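Local coordinates for methionine-binding lipoprotein metQ (Bacillus subtilis subsp. subtilis, PDB 4GOT), which probably binds methionine and passes it to the membrane permease of the MetNPQ ABC transporter, which also takes part in methionine sulfoxide uptake, at residues L86-I91 / E197-N202; I63-Q68 / T111-E116; D104-I109 / E171-F176. All coordinates share one frame; numbering follows the deposited sequence.

Interactions 1 and 2 both reach the bound selenomethionine. Interaction 1 is made by two chain crossings between the lobes and supplies E87. Interaction 2 brings a helix of one lobe and a turn of the other together beside the ligand and supplies Y65, N113 and E116. Their centres lie about 15 Å apart, and they meet where F89 CZ packs 3.6 Å from E116 OE1. Interaction 3 pairs two strands of the second lobe, about 20 and 21 Å from interactions 1 and 2, centre to centre. It joins interaction 1 through the shared sheet, with I91 CG1 3.5 Å from F176 CE2. The F176 side chain stays about 9 Å from the ligand.

Interaction 1 (L86-I91 / E197-N202); sequences LEPFGI and ESTKNN. With MSE (selenomethionine), chain B.
Both methyl groups of L86 lie over one face of the N202 amide, with CD1 3.5 Å from N202 OD1. These segments are the two interlobe crossings of a type II periplasmic-binding-protein fold. Residues 86-91 lead from strand 78-86 to strand 90-92. The return crossing, 197-202, leads toward strand 206-211. The amide is held at both polar ends. N202 ND2 donates to S198 O at 3.1 Å, the acceptor 21° out of the amide plane, and OD1 accepts from Y204 N. The E197 carboxylate is met from above its plane: F89 N donates to E197 OE1 at 3.0 Å, in a nearly straight bond (176°). The E197 chain is extended, with CG anti to the backbone N (chi1 -160°), which brings the carboxylate back to F89. In return, E197 N donates to F89 O at 2.8 Å, so the two residues are doubly tied. E197 OE1 also forms a salt bridge with R119 NH2 and takes a weak bond from N202 ND2, so three groups grip one oxygen. Beside this, P88 CG packs 3.7 Å from T199 CG2. The F89 ring leads away and meets F176. E87 points away from 197-202 and into the ligand pocket. Its OE2 is hydrogen-bonded to H85 NE2, and its OE1 accepts from the selenomethionine amino N at 2.9 Å.

Interaction 2 (I63-Q68 / T111-E116); sequences IPYLEQ and TNNVAE. With MSE (selenomethionine), chain B.
Y65 reaches from helix 63-72 so that the edge of its ring meets the N113 amide, with the SE and CE end of the ligand against its CB and ring. Y65 CB is 3.6 Å from SE of the selenomethionine. CG meets both SE and the terminal methyl. With CG anti to the backbone N (chi1 -171°), the ring swings under that methyl. The ligand CE sits 3.4 Å above the Y65 ring plane, over its centre, a CH-pi contact made by the end of the methionine-type side chain. CD1, CE1 and CZ also lie beneath it. Further out, Y65 CD2 is 3.2 Å from N113 OD1, and CE2 meets the same oxygen. The N113 amide thus stands at the ring edge, its plane turned 84° from that of the ring. The oxygen faces ring C-H groups, which probably gives a mildly favourable electrostatic contact. N113 ND2 lies 3.8 Å from the ligand SE.

This is the cleft of a type II periplasmic-binding protein. Helix 63-72 belongs to one lobe and the turn 111-116 to the other. Their meeting beside the ligand is consistent with a closed, loaded state. A115 CB comes 3.6 Å from Y65 CA and also packs on P64 O. Q68 CB adds a contact to A115 CB at 3.9 Å. The Q68 chain then bends at chi2 (65°) and crosses V114 at about a right angle, with NE2 3.7 Å from V114 CG1. That NE2 is hydrogen-bonded to E72 OE2.

E116 holds the N-cap position ahead of helix 117-126. Its OE2 forms a salt bridge with R119 NH1, is hydrogen-bonded to H62 NE2, and lies 3.6 Å from CG of the selenomethionine.

Interaction 3 (D104-I109 / E171-F176); sequences DGATII and EGDAVF
T107 and D173 bind each other through both backbone and side chain. T107 N donates to D173 OD2 at 2.9 Å, meeting the oxygen on its anti side, 21° out of the carboxylate plane. D173 CG lies anti to its carbonyl carbon (chi1 -64°), which turns OD2 to T107 N. T107 O accepts from D173 N at 2.8 Å and, weakly, from A174 N. Without the D173 carboxylate, as with an alanine here, the T107 N-H would probably lose its acceptor, and the turn before strand 174-177 one of its ties. Beyond it the strands run parallel. I109 N donates to A174 O at 2.9 Å, almost straight (179°), and I109 O accepts from F176 N at 2.9 Å. The F176 ring also turns its edge to I109 O. D173 O is taken by S93 OG. A CB on G172 would clash with I109 CG1. I109 and V175 lie side by side on one face, CG1 to CG2 3.7 Å; on the other, I108 CD1 touches A174 CB. In this sheet, strand 154-158 bonds to I108 beyond strand 107-111, and strand 90-92 borders strand 174-177. I109 and V175 pack on helix 163-168, and F176 on helix 117-126.

Interaction 1 (L86-I91 / E197-N202)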
loop_
_atom_site.group_PDB
_atom_site.type_symbol
_atom_site.label_atom_id
_atom_site.label_comp_id
_atom_site.label_asym_id
_atom_site.label_seq_id
_atom_site.Cartn_x
_atom_site.Cartn_y
_atom_site.Cartn_z
ATOM N N LEU A 86 -0.982 7.417 4.113
ATOM C CA LEU A 86 -1.557 6.147 4.548
ATOM C C LEU A 86 -2.808 5.778 3.677
ATOM O O LEU A 86 -3.637 6.649 3.295
ATOM C CB LEU A 86 -1.938 6.281 6.063
ATOM C CG LEU A 86 -2.505 5.031 6.789
ATOM C CD1 LEU A 86 -1.542 3.844 6.712
ATOM C CD2 LEU A 86 -2.916 5.326 8.245
ATOM N N GLU A 87 -2.952 4.484 3.386
ATOM C CA GLU A 87 -4.147 3.941 2.717
ATOM C C GLU A 87 -4.792 2.862 3.613
ATOM O O GLU A 87 -4.435 1.704 3.525
ATOM C CB GLU A 87 -3.755 3.283 1.383
ATOM C CG GLU A 87 -3.267 4.227 0.321
ATOM C CD GLU A 87 -2.659 3.496 -0.878
ATOM O OE1 GLU A 87 -3.043 2.343 -1.194
ATOM O OE2 GLU A 87 -1.765 4.098 -1.499
ATOM N N PRO A 88 -5.720 3.239 4.511
ATOM C CA PRO A 88 -6.391 2.173 5.272
ATOM C C PRO A 88 -7.010 1.068 4.362
ATOM O O PRO A 88 -7.791 1.352 3.433
ATOM C CB PRO A 88 -7.436 2.938 6.072
ATOM C CG PRO A 88 -6.800 4.264 6.288
ATOM C CD PRO A 88 -6.109 4.573 4.988
ATOM N N PHE A 89 -6.557 -0.172 4.621
ATOM C CA PHE A 89 -6.930 -1.390 3.917
ATOM C C PHE A 89 -8.451 -1.640 3.977
ATOM O O PHE A 89 -9.133 -1.334 4.990
ATOM C CB PHE A 89 -6.214 -2.561 4.619
ATOM C CG PHE A 89 -5.712 -3.660 3.715
ATOM C CD1 PHE A 89 -5.769 -3.594 2.341
ATOM C CD2 PHE A 89 -5.075 -4.736 4.293
ATOM C CE1 PHE A 89 -5.273 -4.609 1.548
ATOM C CE2 PHE A 89 -4.541 -5.750 3.494
ATOM C CZ PHE A 89 -4.646 -5.686 2.109
ATOM N N GLY A 90 -8.966 -2.188 2.886
ATOM C CA GLY A 90 -10.381 -2.528 2.769
ATOM C C GLY A 90 -10.668 -4.009 2.487
ATOM O O GLY A 90 -9.877 -4.727 1.783
ATOM N N ILE A 91 -11.808 -4.444 3.040
ATOM C CA ILE A 91 -12.462 -5.695 2.694
ATOM C C ILE A 91 -13.785 -5.413 1.980
ATOM O O ILE A 91 -14.551 -4.521 2.389
ATOM C CB ILE A 91 -12.776 -6.572 3.917
ATOM C CG1 ILE A 91 -11.492 -6.788 4.754
ATOM C CG2 ILE A 91 -13.406 -7.884 3.418
ATOM C CD1 ILE A 91 -11.731 -7.279 6.174
ATOM N N GLU A 197 -9.696 -0.770 7.651
ATOM C CA GLU A 197 -8.622 -0.708 8.659
ATOM C C GLU A 197 -8.621 0.551 9.515
ATOM O O GLU A 197 -8.731 1.668 9.001
ATOM C CB GLU A 197 -7.280 -0.731 7.930
ATOM C CG GLU A 197 -6.089 -1.139 8.775
ATOM C CD GLU A 197 -4.771 -1.133 8.003
ATOM O OE1 GLU A 197 -4.665 -0.407 6.977
ATOM O OE2 GLU A 197 -3.815 -1.853 8.427
ATOM N N SER A 198 -8.456 0.367 10.828
ATOM C CA SER A 198 -8.212 1.484 11.707
ATOM C C SER A 198 -6.961 2.301 11.307
ATOM O O SER A 198 -5.923 1.738 10.944
ATOM C CB SER A 198 -8.067 0.963 13.138
ATOM O OG SER A 198 -7.845 2.037 14.024
ATOM N N THR A 199 -7.081 3.632 11.350
ATOM C CA THR A 199 -5.936 4.545 11.194
ATOM C C THR A 199 -5.035 4.622 12.462
ATOM O O THR A 199 -3.931 5.142 12.369
ATOM C CB THR A 199 -6.366 5.978 10.771
ATOM O OG1 THR A 199 -7.081 6.628 11.833
ATOM C CG2 THR A 199 -7.257 5.954 9.533
ATOM N N LYS A 200 -5.496 4.092 13.608
ATOM C CA LYS A 200 -4.729 4.096 14.853
ATOM C C LYS A 200 -3.666 3.002 14.854
ATOM O O LYS A 200 -3.917 1.911 14.376
ATOM C CB LYS A 200 -5.634 3.873 16.102
ATOM C CG LYS A 200 -6.760 4.887 16.317
ATOM C CD LYS A 200 -7.533 4.680 17.645
ATOM C CE LYS A 200 -6.599 4.542 18.847
ATOM N NZ LYS A 200 -7.229 4.742 20.190
ATOM N N ASN A 201 -2.498 3.290 15.437
ATOM C CA ASN A 201 -1.452 2.295 15.671
ATOM C C ASN A 201 -1.082 1.582 14.356
ATOM O O ASN A 201 -0.856 0.388 14.338
ATOM C CB ASN A 201 -1.909 1.289 16.757
ATOM C CG ASN A 201 -0.741 0.565 17.451
ATOM O OD1 ASN A 201 0.413 0.663 17.023
ATOM N ND2 ASN A 201 -1.043 -0.162 18.532
ATOM N N ASN A 202 -1.059 2.327 13.262
ATOM C CA ASN A 202 -0.961 1.744 11.903
ATOM C C ASN A 202 0.434 1.973 11.300
ATOM O O ASN A 202 0.721 3.071 10.876
ATOM C CB ASN A 202 -2.047 2.377 11.003
ATOM C CG ASN A 202 -2.167 1.711 9.622
ATOM O OD1 ASN A 202 -1.177 1.259 9.015
ATOM N ND2 ASN A 202 -3.401 1.675 9.105
HETATM N N MSE B 300 -0.378 1.273 -1.574
HETATM C CA MSE B 300 -0.480 -0.063 -0.916
HETATM C C MSE B 300 -1.128 0.007 0.507
HETATM O O MSE B 300 -0.684 0.823 1.269
HETATM O OXT MSE B 300 -2.037 -0.738 0.951
HETATM C CB MSE B 300 0.935 -0.649 -0.783
HETATM C CG MSE B 300 1.007 -2.098 -0.418
HETATM SE SE MSE B 300 2.855 -2.712 -0.057
HETATM C CE MSE B 300 3.504 -2.837 -2.047
#

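Interaction 2 (I63-Q68 / T111-E116)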
loop_
_atom_site.group_PDB
_atom_site.type_symbol
_atom_site.label_atom_id
_atom_site.label_comp_id
_atom_site.label_asym_id
_atom_site.label_seq_id
_atom_site.Cartn_x
_atom_site.Cartn_y
_atom_site.Cartn_z
ATOM N N ILE A 63 6.933 0.394 4.866
ATOM C CA ILE A 63 8.206 -0.086 5.422
ATOM C C ILE A 63 8.218 -1.638 5.555
ATOM O O ILE A 63 9.203 -2.260 5.177
ATOM C CB ILE A 63 8.588 0.632 6.756
ATOM C CG1 ILE A 63 8.966 2.106 6.532
ATOM C CG2 ILE A 63 9.688 -0.119 7.537
ATOM C CD1 ILE A 63 8.755 2.971 7.763
ATOM N N PRO A 64 7.112 -2.255 6.061
ATOM C CA PRO A 64 7.082 -3.731 6.124
ATOM C C PRO A 64 7.282 -4.372 4.734
ATOM O O PRO A 64 8.004 -5.369 4.604
ATOM C CB PRO A 64 5.707 -4.001 6.734
ATOM C CG PRO A 64 5.523 -2.840 7.709
ATOM C CD PRO A 64 6.000 -1.669 6.849
ATOM N N TYR A 65 6.709 -3.776 3.696
ATOM C CA TYR A 65 6.888 -4.338 2.372
ATOM C C TYR A 65 8.379 -4.246 1.964
ATOM O O TYR A 65 8.949 -5.197 1.440
ATOM C CB TYR A 65 6.005 -3.650 1.348
ATOM C CG TYR A 65 6.028 -4.376 0.008
ATOM C CD1 TYR A 65 6.954 -4.058 -0.944
ATOM C CD2 TYR A 65 5.106 -5.390 -0.284
ATOM C CE1 TYR A 65 7.013 -4.734 -2.151
ATOM C CE2 TYR A 65 5.153 -6.074 -1.503
ATOM C CZ TYR A 65 6.118 -5.737 -2.433
ATOM O OH TYR A 65 6.166 -6.353 -3.677
ATOM N N LEU A 66 8.973 -3.067 2.168
ATOM C CA LEU A 66 10.386 -2.809 1.846
ATOM C C LEU A 66 11.311 -3.784 2.588
ATOM O O LEU A 66 12.200 -4.384 1.983
ATOM C CB LEU A 66 10.778 -1.339 2.161
ATOM C CG LEU A 66 12.275 -1.019 1.869
ATOM C CD1 LEU A 66 12.648 -1.232 0.378
ATOM C CD2 LEU A 66 12.609 0.392 2.348
ATOM N N GLU A 67 11.053 -3.970 3.894
ATOM C CA GLU A 67 11.841 -4.915 4.703
ATOM C C GLU A 67 11.809 -6.346 4.209
ATOM O O GLU A 67 12.875 -6.991 4.058
ATOM C CB GLU A 67 11.401 -4.858 6.164
ATOM C CG GLU A 67 11.895 -3.590 6.794
ATOM C CD GLU A 67 11.528 -3.503 8.244
ATOM O OE1 GLU A 67 10.911 -4.464 8.762
ATOM O OE2 GLU A 67 11.862 -2.463 8.833
ATOM N N GLN A 68 10.601 -6.840 3.946
ATOM C CA GLN A 68 10.438 -8.151 3.308
ATOM C C GLN A 68 11.197 -8.270 1.989
ATOM O O GLN A 68 11.805 -9.312 1.700
ATOM C CB GLN A 68 8.939 -8.454 3.028
ATOM C CG GLN A 68 8.683 -9.823 2.369
ATOM C CD GLN A 68 9.056 -11.018 3.259
ATOM O OE1 GLN A 68 9.064 -10.923 4.479
ATOM N NE2 GLN A 68 9.346 -12.151 2.632
ATOM N N THR A 111 -4.665 -11.270 -0.368
ATOM C CA THR A 111 -3.680 -11.048 -1.430
ATOM C C THR A 111 -2.499 -11.962 -1.088
ATOM O O THR A 111 -2.369 -12.439 0.062
ATOM C CB THR A 111 -3.297 -9.545 -1.612
ATOM O OG1 THR A 111 -2.218 -9.189 -0.755
ATOM C CG2 THR A 111 -4.500 -8.591 -1.379
ATOM N N ASN A 112 -1.653 -12.190 -2.084
ATOM C CA ASN A 112 -0.450 -13.006 -1.939
ATOM C C ASN A 112 0.795 -12.168 -1.520
ATOM O O ASN A 112 1.901 -12.677 -1.524
ATOM C CB ASN A 112 -0.208 -13.842 -3.222
ATOM C CG ASN A 112 0.197 -13.002 -4.423
ATOM O OD1 ASN A 112 0.463 -11.809 -4.304
ATOM N ND2 ASN A 112 0.257 -13.636 -5.589
ATOM N N ASN A 113 0.572 -10.916 -1.093
ATOM C CA ASN A 113 1.612 -10.005 -0.590
ATOM C C ASN A 113 2.106 -10.525 0.771
ATOM O O ASN A 113 1.434 -10.328 1.797
ATOM C CB ASN A 113 0.971 -8.590 -0.467
ATOM C CG ASN A 113 1.949 -7.479 -0.161
ATOM O OD1 ASN A 113 2.977 -7.658 0.494
ATOM N ND2 ASN A 113 1.604 -6.288 -0.629
ATOM N N VAL A 114 3.251 -11.211 0.765
ATOM C CA VAL A 114 3.803 -11.840 1.961
ATOM C C VAL A 114 3.882 -10.862 3.136
ATOM O O VAL A 114 3.447 -11.190 4.250
ATOM C CB VAL A 114 5.205 -12.414 1.710
ATOM C CG1 VAL A 114 5.802 -12.967 3.003
ATOM C CG2 VAL A 114 5.181 -13.477 0.603
ATOM N N ALA A 115 4.425 -9.659 2.871
ATOM C CA ALA A 115 4.557 -8.593 3.869
ATOM C C ALA A 115 3.246 -8.145 4.519
ATOM O O ALA A 115 3.249 -7.636 5.662
ATOM C CB ALA A 115 5.240 -7.395 3.229
ATOM N N GLU A 116 2.122 -8.325 3.825
ATOM C CA GLU A 116 0.834 -7.861 4.340
ATOM C C GLU A 116 -0.027 -8.967 4.957
ATOM O O GLU A 116 -1.184 -8.738 5.239
ATOM C CB GLU A 116 0.044 -7.157 3.240
ATOM C CG GLU A 116 0.657 -5.815 2.868
ATOM C CD GLU A 116 -0.335 -4.879 2.212
ATOM O OE1 GLU A 116 -1.163 -5.381 1.406
ATOM O OE2 GLU A 116 -0.281 -3.647 2.518
HETATM N N MSE B 300 -0.378 1.273 -1.574
HETATM C CA MSE B 300 -0.480 -0.063 -0.916
HETATM C C MSE B 300 -1.128 0.007 0.507
HETATM O O MSE B 300 -0.684 0.823 1.269
HETATM O OXT MSE B 300 -2.037 -0.738 0.951
HETATM C CB MSE B 300 0.935 -0.649 -0.783
HETATM C CG MSE B 300 1.007 -2.098 -0.418
HETATM SE SE MSE B 300 2.855 -2.712 -0.057
HETATM C CE MSE B 300 3.504 -2.837 -2.047
#

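Interaction 3 (D104-I109 / E171-F176)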
loop_
_atom_site.group_PDB
_atom_site.type_symbol
_atom_site.label_atom_id
_atom_site.label_comp_id
_atom_site.label_asym_id
_atom_site.label_seq_id
_atom_site.Cartn_x
_atom_site.Cartn_y
_atom_site.Cartn_z
ATOM N N ASP A 104 -20.258 -20.159 8.443
ATOM C CA ASP A 104 -19.206 -21.172 8.615
ATOM C C ASP A 104 -18.701 -21.667 7.279
ATOM O O ASP A 104 -19.491 -21.858 6.371
ATOM C CB ASP A 104 -19.684 -22.379 9.437
ATOM C CG ASP A 104 -19.312 -22.251 10.893
ATOM O OD1 ASP A 104 -19.521 -21.154 11.458
ATOM O OD2 ASP A 104 -18.781 -23.230 11.457
ATOM N N GLY A 105 -17.392 -21.874 7.177
ATOM C CA GLY A 105 -16.769 -22.315 5.943
ATOM C C GLY A 105 -16.545 -21.233 4.907
ATOM O O GLY A 105 -16.053 -21.524 3.811
ATOM N N ALA A 106 -16.882 -19.983 5.242
ATOM C CA ALA A 106 -16.724 -18.882 4.301
ATOM C C ALA A 106 -15.265 -18.817 3.809
ATOM O O ALA A 106 -14.323 -19.178 4.558
ATOM C CB ALA A 106 -17.178 -17.555 4.918
ATOM N N THR A 107 -15.126 -18.421 2.538
ATOM C CA THR A 107 -13.832 -18.227 1.828
ATOM C C THR A 107 -13.428 -16.750 1.819
ATOM O O THR A 107 -14.192 -15.866 1.332
ATOM C CB THR A 107 -13.880 -18.616 0.341
ATOM O OG1 THR A 107 -14.125 -20.012 0.200
ATOM C CG2 THR A 107 -12.534 -18.267 -0.354
ATOM N N ILE A 108 -12.215 -16.509 2.327
ATOM C CA ILE A 108 -11.604 -15.182 2.422
ATOM C C ILE A 108 -10.504 -15.136 1.365
ATOM O O ILE A 108 -9.627 -15.995 1.358
ATOM C CB ILE A 108 -11.029 -14.888 3.829
ATOM C CG1 ILE A 108 -12.103 -15.039 4.929
ATOM C CG2 ILE A 108 -10.460 -13.483 3.910
ATOM C CD1 ILE A 108 -13.298 -14.128 4.790
ATOM N N ILE A 109 -10.600 -14.168 0.446
ATOM C CA ILE A 109 -9.562 -13.947 -0.569
ATOM C C ILE A 109 -8.566 -12.897 -0.038
ATOM O O ILE A 109 -8.804 -11.672 -0.066
ATOM C CB ILE A 109 -10.110 -13.476 -1.948
ATOM C CG1 ILE A 109 -11.328 -14.314 -2.388
ATOM C CG2 ILE A 109 -9.003 -13.446 -3.017
ATOM C CD1 ILE A 109 -11.014 -15.748 -2.756
ATOM N N GLU A 171 -15.576 -14.686 -6.400
ATOM C CA GLU A 171 -14.753 -15.883 -6.188
ATOM C C GLU A 171 -14.654 -16.293 -4.731
ATOM O O GLU A 171 -14.252 -17.410 -4.417
ATOM C CB GLU A 171 -13.314 -15.605 -6.595
ATOM C CG GLU A 171 -12.995 -15.888 -8.014
ATOM C CD GLU A 171 -11.659 -15.305 -8.397
ATOM O OE1 GLU A 171 -10.626 -15.410 -7.653
ATOM O OE2 GLU A 171 -11.673 -14.724 -9.476
ATOM N N GLY A 172 -14.893 -15.369 -3.832
ATOM C CA GLY A 172 -14.918 -15.718 -2.424
ATOM C C GLY A 172 -16.060 -14.985 -1.777
ATOM O O GLY A 172 -16.781 -14.244 -2.430
ATOM N N ASP A 173 -16.217 -15.183 -0.484
ATOM C CA ASP A 173 -17.238 -14.461 0.281
ATOM C C ASP A 173 -16.866 -12.997 0.640
ATOM O O ASP A 173 -17.748 -12.134 0.789
ATOM C CB ASP A 173 -17.608 -15.291 1.534
ATOM C CG ASP A 173 -18.258 -16.626 1.163
ATOM O OD1 ASP A 173 -19.221 -16.586 0.362
ATOM O OD2 ASP A 173 -17.806 -17.696 1.634
ATOM N N ALA A 174 -15.565 -12.754 0.796
ATOM C CA ALA A 174 -15.008 -11.469 1.197
ATOM C C ALA A 174 -13.594 -11.402 0.616
ATOM O O ALA A 174 -12.910 -12.437 0.474
ATOM C CB ALA A 174 -14.985 -11.330 2.732
ATOM N N VAL A 175 -13.186 -10.199 0.230
ATOM C CA VAL A 175 -11.938 -9.999 -0.571
ATOM C C VAL A 175 -11.172 -8.762 -0.108
ATOM O O VAL A 175 -11.768 -7.679 0.044
ATOM C CB VAL A 175 -12.245 -9.849 -2.097
ATOM C CG1 VAL A 175 -10.931 -9.686 -2.861
ATOM C CG2 VAL A 175 -13.060 -11.031 -2.622
ATOM N N PHE A 176 -9.863 -8.930 0.173
ATOM C CA PHE A 176 -8.968 -7.795 0.509
ATOM C C PHE A 176 -8.517 -7.076 -0.753
ATOM O O PHE A 176 -8.089 -7.732 -1.708
ATOM C CB PHE A 176 -7.731 -8.241 1.300
ATOM C CG PHE A 176 -8.034 -8.612 2.739
ATOM C CD1 PHE A 176 -8.405 -9.912 3.062
ATOM C CD2 PHE A 176 -7.931 -7.687 3.757
ATOM C CE1 PHE A 176 -8.704 -10.280 4.385
ATOM C CE2 PHE A 176 -8.214 -8.045 5.084
ATOM C CZ PHE A 176 -8.595 -9.342 5.399
#